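Local coordinates for austinoid biosynthesis clusters protein H (Emericella nidulans FGSC A4, PDB 5X9K) that takes part, as a homodimeric isomerase of the Trt14 family, in the biosynthesis of the fungal meroterpenoids austinol and dehydroaustinol, at residues R107-I113 against E127-Q133; L49-S53 against T139-F144. All blocks are in the same frame, centred on the assembly; numbering follows the deposited sequence.

Interaction 1. Residues R107-I113 against E127-Q133; sequences RKVVLHI and EYVYILQ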
loop_
_atom_site.group_PDB
_atom_site.type_symbol
_atom_site.label_atom_id
_atom_site.label_comp_id
_atom_site.label_asym_id
_atom_site.label_seq_id
_atom_site.Cartn_x
_atom_site.Cartn_y
_atom_site.Cartn_z
ATOM N N ARG A 107 17.664 -3.288 2.925
ATOM C CA ARG A 107 17.697 -1.830 3.098
ATOM C C ARG A 107 16.328 -1.209 2.815
ATOM O O ARG A 107 16.226 -0.161 2.179
ATOM C CB ARG A 107 18.777 -1.182 2.218
ATOM C CG ARG A 107 20.153 -1.840 2.369
ATOM C CD ARG A 107 21.258 -1.034 1.676
ATOM N NE ARG A 107 20.946 -0.788 0.281
ATOM C CZ ARG A 107 21.070 -1.701 -0.678
ATOM N NH1 ARG A 107 21.528 -2.910 -0.386
ATOM N NH2 ARG A 107 20.751 -1.404 -1.925
ATOM N N LYS A 108 15.267 -1.861 3.294
ATOM C CA LYS A 108 13.898 -1.434 3.020
ATOM C C LYS A 108 13.152 -1.129 4.313
ATOM O O LYS A 108 13.257 -1.862 5.307
ATOM C CB LYS A 108 13.147 -2.498 2.209
ATOM C CG LYS A 108 13.630 -2.594 0.767
ATOM C CD LYS A 108 12.795 -3.581 -0.053
ATOM C CE LYS A 108 13.537 -4.032 -1.305
ATOM N NZ LYS A 108 12.747 -3.799 -2.544
ATOM N N VAL A 109 12.406 -0.030 4.292
ATOM C CA VAL A 109 11.578 0.396 5.406
ATOM C C VAL A 109 10.161 0.527 4.884
ATOM O O VAL A 109 9.929 1.222 3.887
ATOM C CB VAL A 109 12.047 1.730 6.002
ATOM C CG1 VAL A 109 11.106 2.149 7.101
ATOM C CG2 VAL A 109 13.526 1.639 6.503
ATOM N N VAL A 110 9.222 -0.128 5.551
ATOM C CA VAL A 110 7.812 -0.099 5.167
ATOM C C VAL A 110 7.056 0.728 6.194
ATOM O O VAL A 110 7.163 0.474 7.403
ATOM C CB VAL A 110 7.218 -1.513 5.068
ATOM C CG1 VAL A 110 5.766 -1.430 4.586
ATOM C CG2 VAL A 110 8.028 -2.351 4.098
ATOM N N LEU A 111 6.277 1.703 5.717
ATOM C CA LEU A 111 5.594 2.646 6.594
ATOM C C LEU A 111 4.141 2.795 6.184
ATOM O O LEU A 111 3.841 2.941 4.998
ATOM C CB LEU A 111 6.252 4.022 6.548
ATOM C CG LEU A 111 7.709 4.094 6.997
ATOM C CD1 LEU A 111 8.313 5.433 6.630
ATOM C CD2 LEU A 111 7.788 3.865 8.505
ATOM N N HIS A 112 3.250 2.784 7.174
ATOM C CA HIS A 112 1.861 3.171 6.965
ATOM C C HIS A 112 1.761 4.670 7.251
ATOM O O HIS A 112 1.876 5.104 8.404
ATOM C CB HIS A 112 0.943 2.331 7.855
ATOM C CG HIS A 112 -0.507 2.542 7.587
ATOM N ND1 HIS A 112 -1.493 2.026 8.398
ATOM C CD2 HIS A 112 -1.141 3.205 6.590
ATOM C CE1 HIS A 112 -2.672 2.379 7.925
ATOM N NE2 HIS A 112 -2.488 3.091 6.825
ATOM N N ILE A 113 1.556 5.463 6.195
ATOM C CA ILE A 113 1.692 6.916 6.222
ATOM C C ILE A 113 0.325 7.578 6.113
ATOM O O ILE A 113 -0.525 7.141 5.329
ATOM C CB ILE A 113 2.587 7.382 5.059
ATOM C CG1 ILE A 113 4.000 6.838 5.227
ATOM C CG2 ILE A 113 2.572 8.919 4.926
ATOM C CD1 ILE A 113 4.770 7.568 6.258
ATOM N N GLU A 127 -3.953 8.510 2.930
ATOM C CA GLU A 127 -2.960 7.618 3.511
ATOM C C GLU A 127 -2.294 6.794 2.420
ATOM O O GLU A 127 -2.758 6.737 1.282
ATOM C CB GLU A 127 -3.569 6.702 4.566
ATOM C CG GLU A 127 -4.779 5.959 4.078
ATOM C CD GLU A 127 -5.495 5.239 5.193
ATOM O OE1 GLU A 127 -4.864 4.382 5.853
ATOM O OE2 GLU A 127 -6.696 5.535 5.399
ATOM N N TYR A 128 -1.189 6.142 2.797
ATOM C CA TYR A 128 -0.387 5.361 1.867
ATOM C C TYR A 128 0.326 4.252 2.621
ATOM O O TYR A 128 0.485 4.306 3.841
ATOM C CB TYR A 128 0.707 6.183 1.163
ATOM C CG TYR A 128 0.418 7.625 0.853
ATOM C CD1 TYR A 128 0.215 8.045 -0.469
ATOM C CD2 TYR A 128 0.393 8.581 1.861
ATOM C CE1 TYR A 128 -0.021 9.372 -0.756
ATOM C CE2 TYR A 128 0.152 9.897 1.577
ATOM C CZ TYR A 128 -0.049 10.289 0.277
ATOM O OH TYR A 128 -0.286 11.617 0.024
ATOM N N VAL A 129 0.795 3.262 1.871
ATOM C CA VAL A 129 1.910 2.427 2.294
ATOM C C VAL A 129 3.116 2.871 1.477
ATOM O O VAL A 129 3.066 2.886 0.242
ATOM C CB VAL A 129 1.619 0.933 2.107
ATOM C CG1 VAL A 129 2.825 0.096 2.543
ATOM C CG2 VAL A 129 0.373 0.527 2.919
ATOM N N TYR A 130 4.177 3.281 2.160
ATOM C CA TYR A 130 5.445 3.543 1.504
ATOM C C TYR A 130 6.349 2.347 1.734
ATOM O O TYR A 130 6.443 1.843 2.856
ATOM C CB TYR A 130 6.128 4.794 2.070
ATOM C CG TYR A 130 5.658 6.129 1.534
ATOM C CD1 TYR A 130 4.555 6.236 0.691
ATOM C CD2 TYR A 130 6.355 7.293 1.857
ATOM C CE1 TYR A 130 4.159 7.480 0.190
ATOM C CE2 TYR A 130 5.966 8.513 1.385
ATOM C CZ TYR A 130 4.879 8.612 0.555
ATOM O OH TYR A 130 4.522 9.852 0.087
ATOM N N ILE A 131 7.038 1.907 0.689
ATOM C CA ILE A 131 8.173 0.987 0.841
ATOM C C ILE A 131 9.405 1.702 0.302
ATOM O O ILE A 131 9.520 1.921 -0.909
ATOM C CB ILE A 131 7.954 -0.347 0.118
ATOM C CG1 ILE A 131 6.721 -1.062 0.677
ATOM C CG2 ILE A 131 9.187 -1.226 0.277
ATOM C CD1 ILE A 131 6.333 -2.321 -0.081
ATOM N N LEU A 132 10.338 2.045 1.191
ATOM C CA LEU A 132 11.508 2.839 0.828
ATOM C C LEU A 132 12.744 1.954 0.887
ATOM O O LEU A 132 13.032 1.363 1.937
ATOM C CB LEU A 132 11.663 4.038 1.763
ATOM C CG LEU A 132 10.399 4.907 1.891
ATOM C CD1 LEU A 132 10.602 6.043 2.872
ATOM C CD2 LEU A 132 9.993 5.441 0.534
ATOM N N GLN A 133 13.457 1.859 -0.239
ATOM C CA GLN A 133 14.753 1.186 -0.309
ATOM C C GLN A 133 15.848 2.241 -0.237
ATOM O O GLN A 133 15.877 3.160 -1.058
ATOM C CB GLN A 133 14.895 0.381 -1.601
ATOM C CG GLN A 133 16.181 -0.478 -1.710
ATOM C CD GLN A 133 16.234 -1.260 -3.019
ATOM O OE1 GLN A 133 15.298 -1.968 -3.357
ATOM N NE2 GLN A 133 17.323 -1.106 -3.772
#
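His112 and Glu127 meet across the two strands of an antiparallel beta hairpin, some way short of its turn. His112 NE2 donates to Glu127 OE1 at 2.9 Å. Glu127 OE1 lies at the ring edge, close to its plane, and the carboxylate is turned only 18° from the ring. Glu127 CG sits between backbone N and carbonyl carbon (chi1 52°), which sends the carboxylate there.

From Val109 to Ile113 the contact is tight. Six backbone hydrogen bonds join Val109 with Leu132, Leu111 with Tyr130 and Ile113 with Tyr128, each both ways. Ile113 CG1 lies over one face of the Tyr130 ring, 4.1 Å from Tyr130 CG. This side of the sheet packs on helix 26-38 and strand 87-94. On the other side Val110 CG2 runs beside Ile131 CG1 at 3.9 Å, and Val110 also touches Val101 of the second subunit.

The end at Lys108 and Gln133 is looser and partly exposed. Lys108 NZ makes a weak hydrogen bond to Gln133 OE1 at 3.2 Å. Gln133 NE2 hydrogen-bonds to Glu142, Arg107 NH2 forms a salt bridge with it, and Arg107 NE bonds to Ile134 O.

Glu127 OE2 accepts a hydrogen bond from Ser63 N of the second subunit, whose Phe61 and Phe145 meet the His112 ring edge-to-face. The in-plane bond and these aromatic neighbours together would hold the turn of the imidazole, and the carboxylate joins the hairpin to the second subunit.

Interaction 2. Residues L49-S53 against T139-F144; sequences LSFMS and TMVEDF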
loop_
_atom_site.group_PDB
_atom_site.type_symbol
_atom_site.label_atom_id
_atom_site.label_comp_id
_atom_site.label_asym_id
_atom_site.label_seq_id
_atom_site.Cartn_x
_atom_site.Cartn_y
_atom_site.Cartn_z
ATOM N N LEU A 49 13.343 15.888 -3.298
ATOM C CA LEU A 49 14.168 15.391 -4.391
ATOM C C LEU A 49 15.608 15.182 -3.956
ATOM O O LEU A 49 16.293 14.314 -4.501
ATOM C CB LEU A 49 14.125 16.359 -5.574
ATOM C CG LEU A 49 12.817 16.498 -6.346
ATOM C CD1 LEU A 49 12.937 17.706 -7.269
ATOM C CD2 LEU A 49 12.524 15.233 -7.132
ATOM N N SER A 50 16.093 15.974 -2.998
ATOM C CA SER A 50 17.488 15.856 -2.593
ATOM C C SER A 50 17.762 14.586 -1.795
ATOM O O SER A 50 18.930 14.238 -1.592
ATOM C CB SER A 50 17.911 17.083 -1.781
ATOM O OG SER A 50 17.393 17.019 -0.467
ATOM N N PHE A 51 16.725 13.890 -1.345
ATOM C CA PHE A 51 16.883 12.620 -0.654
ATOM C C PHE A 51 16.711 11.416 -1.575
ATOM O O PHE A 51 16.743 10.278 -1.098
ATOM C CB PHE A 51 15.892 12.537 0.512
ATOM C CG PHE A 51 16.467 12.984 1.832
ATOM C CD1 PHE A 51 16.476 14.328 2.184
ATOM C CD2 PHE A 51 16.979 12.055 2.726
ATOM C CE1 PHE A 51 17.001 14.744 3.407
ATOM C CE2 PHE A 51 17.505 12.463 3.952
ATOM C CZ PHE A 51 17.515 13.811 4.288
ATOM N N MET A 52 16.534 11.635 -2.876
ATOM C CA MET A 52 16.421 10.566 -3.857
ATOM C C MET A 52 17.705 10.500 -4.683
ATOM O O MET A 52 18.203 11.533 -5.149
ATOM C CB MET A 52 15.202 10.790 -4.759
ATOM C CG MET A 52 13.915 10.864 -3.972
ATOM S SD MET A 52 12.568 11.390 -5.035
ATOM C CE MET A 52 11.200 11.540 -3.921
ATOM N N SER A 53 18.264 9.298 -4.825
ATOM C CA SER A 53 19.434 9.148 -5.674
ATOM C C SER A 53 19.059 9.432 -7.133
ATOM O O SER A 53 17.885 9.356 -7.511
ATOM C CB SER A 53 20.042 7.748 -5.515
ATOM O OG SER A 53 19.216 6.718 -6.016
ATOM N N THR A 139 22.220 6.961 2.752
ATOM C CA THR A 139 22.031 8.404 2.660
ATOM C C THR A 139 20.837 8.832 1.814
ATOM O O THR A 139 20.414 9.990 1.918
ATOM C CB THR A 139 23.291 9.072 2.077
ATOM O OG1 THR A 139 23.600 8.487 0.803
ATOM C CG2 THR A 139 24.482 8.887 3.010
ATOM N N MET A 140 20.302 7.957 0.964
ATOM C CA MET A 140 19.268 8.388 0.031
ATOM C C MET A 140 18.312 7.247 -0.309
ATOM O O MET A 140 18.640 6.068 -0.182
ATOM C CB MET A 140 19.897 8.955 -1.246
ATOM C CG MET A 140 20.462 10.388 -1.098
ATOM S SD MET A 140 20.991 10.977 -2.691
ATOM C CE MET A 140 22.236 9.742 -3.051
ATOM N N VAL A 141 17.101 7.618 -0.718
ATOM C CA VAL A 141 16.130 6.647 -1.209
ATOM C C VAL A 141 16.448 6.338 -2.665
ATOM O O VAL A 141 16.529 7.249 -3.499
ATOM C CB VAL A 141 14.692 7.190 -1.070
ATOM C CG1 VAL A 141 13.686 6.216 -1.705
ATOM C CG2 VAL A 141 14.341 7.444 0.390
ATOM N N GLU A 142 16.631 5.053 -2.980
ATOM C CA GLU A 142 16.863 4.632 -4.358
ATOM C C GLU A 142 15.707 3.848 -4.955
ATOM O O GLU A 142 15.714 3.592 -6.159
ATOM C CB GLU A 142 18.153 3.794 -4.463
ATOM C CG GLU A 142 18.133 2.484 -3.686
ATOM C CD GLU A 142 19.441 1.707 -3.799
ATOM O OE1 GLU A 142 20.478 2.309 -4.176
ATOM O OE2 GLU A 142 19.426 0.495 -3.503
ATOM N N ASP A 143 14.720 3.463 -4.157
ATOM C CA ASP A 143 13.474 2.942 -4.704
ATOM C C ASP A 143 12.349 3.411 -3.796
ATOM O O ASP A 143 12.392 3.194 -2.585
ATOM C CB ASP A 143 13.513 1.419 -4.826
ATOM C CG ASP A 143 12.441 0.881 -5.780
ATOM O OD1 ASP A 143 11.238 0.962 -5.449
ATOM O OD2 ASP A 143 12.805 0.393 -6.873
ATOM N N PHE A 144 11.376 4.099 -4.377
ATOM C CA PHE A 144 10.303 4.785 -3.657
ATOM C C PHE A 144 9.000 4.165 -4.158
ATOM O O PHE A 144 8.476 4.565 -5.201
ATOM C CB PHE A 144 10.379 6.303 -3.915
ATOM C CG PHE A 144 9.272 7.117 -3.286
ATOM C CD1 PHE A 144 8.437 6.591 -2.294
ATOM C CD2 PHE A 144 9.080 8.431 -3.682
ATOM C CE1 PHE A 144 7.427 7.355 -1.740
ATOM C CE2 PHE A 144 8.072 9.213 -3.115
ATOM C CZ PHE A 144 7.242 8.668 -2.147
HETATM O O HOH W 1 21.247 4.639 -5.610
#
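The Phe144 ring is approached obliquely by the methyl end of Met52, with Met52 CE 3.8 Å from Phe144 CD2. The same ring meets Tyr130 and Phe36 of helix 26-38 edge-to-face. Met52 runs nearly straight out to its methyl (chi3 -176°), bringing Met52 CE to the ring. Phe51 has Thr139 O obliquely near its ring and packs on helix 26-38.

A type I turn from Leu49 to Met52 leads into the short strand 52-53, which pairs in parallel with the start of strand 141-148, Met52 beside Val141. Val141 N donates to Phe51 O at 2.7 Å, nearly along the C=O axis. Ser53 N donates to Val141 O at 3.0 Å, tilted 33° out of the carbonyl plane. The Met140 side chain reaches across to the backbone of Phe51 to Ser53. Its bend at chi3 (-61°) brings Met140 CE to 3.9 Å from Ser53 CB.

Glu142 and Asp143 form a classic beta bulge opposite Gln133. A water bridges Ser53 OG at 2.9 Å and Glu142 OE1 at 2.8 Å, donating to the carboxylate. Glu142 OE2 is bound by Gln133 and the Arg107 guanidinium. With both oxygens engaged, the carboxylate is held in place, its charge probably stabilised by Arg107.

In the fold
Interaction 1 is nested inside the chain loop that interaction 2 closes. The order is 49-53, 107-113, 127-133, 139-144, and the two centres lie about 13 Å apart. Strands 122-134 and 141-148 follow each other in the chain and are neighbours in the same mixed sheet. Interaction 1 is part of the hairpin of strands 108-119 and 122-134; interaction 2 brings strand 52-53 to the start of strand 141-148. The contacts touch directly: Leu132 CD2 packs against Phe144 CD1 at 3.4 Å. Only interaction 1 reaches the second subunit. The sheet therefore links a contact at the dimer interface with one made within a single subunit.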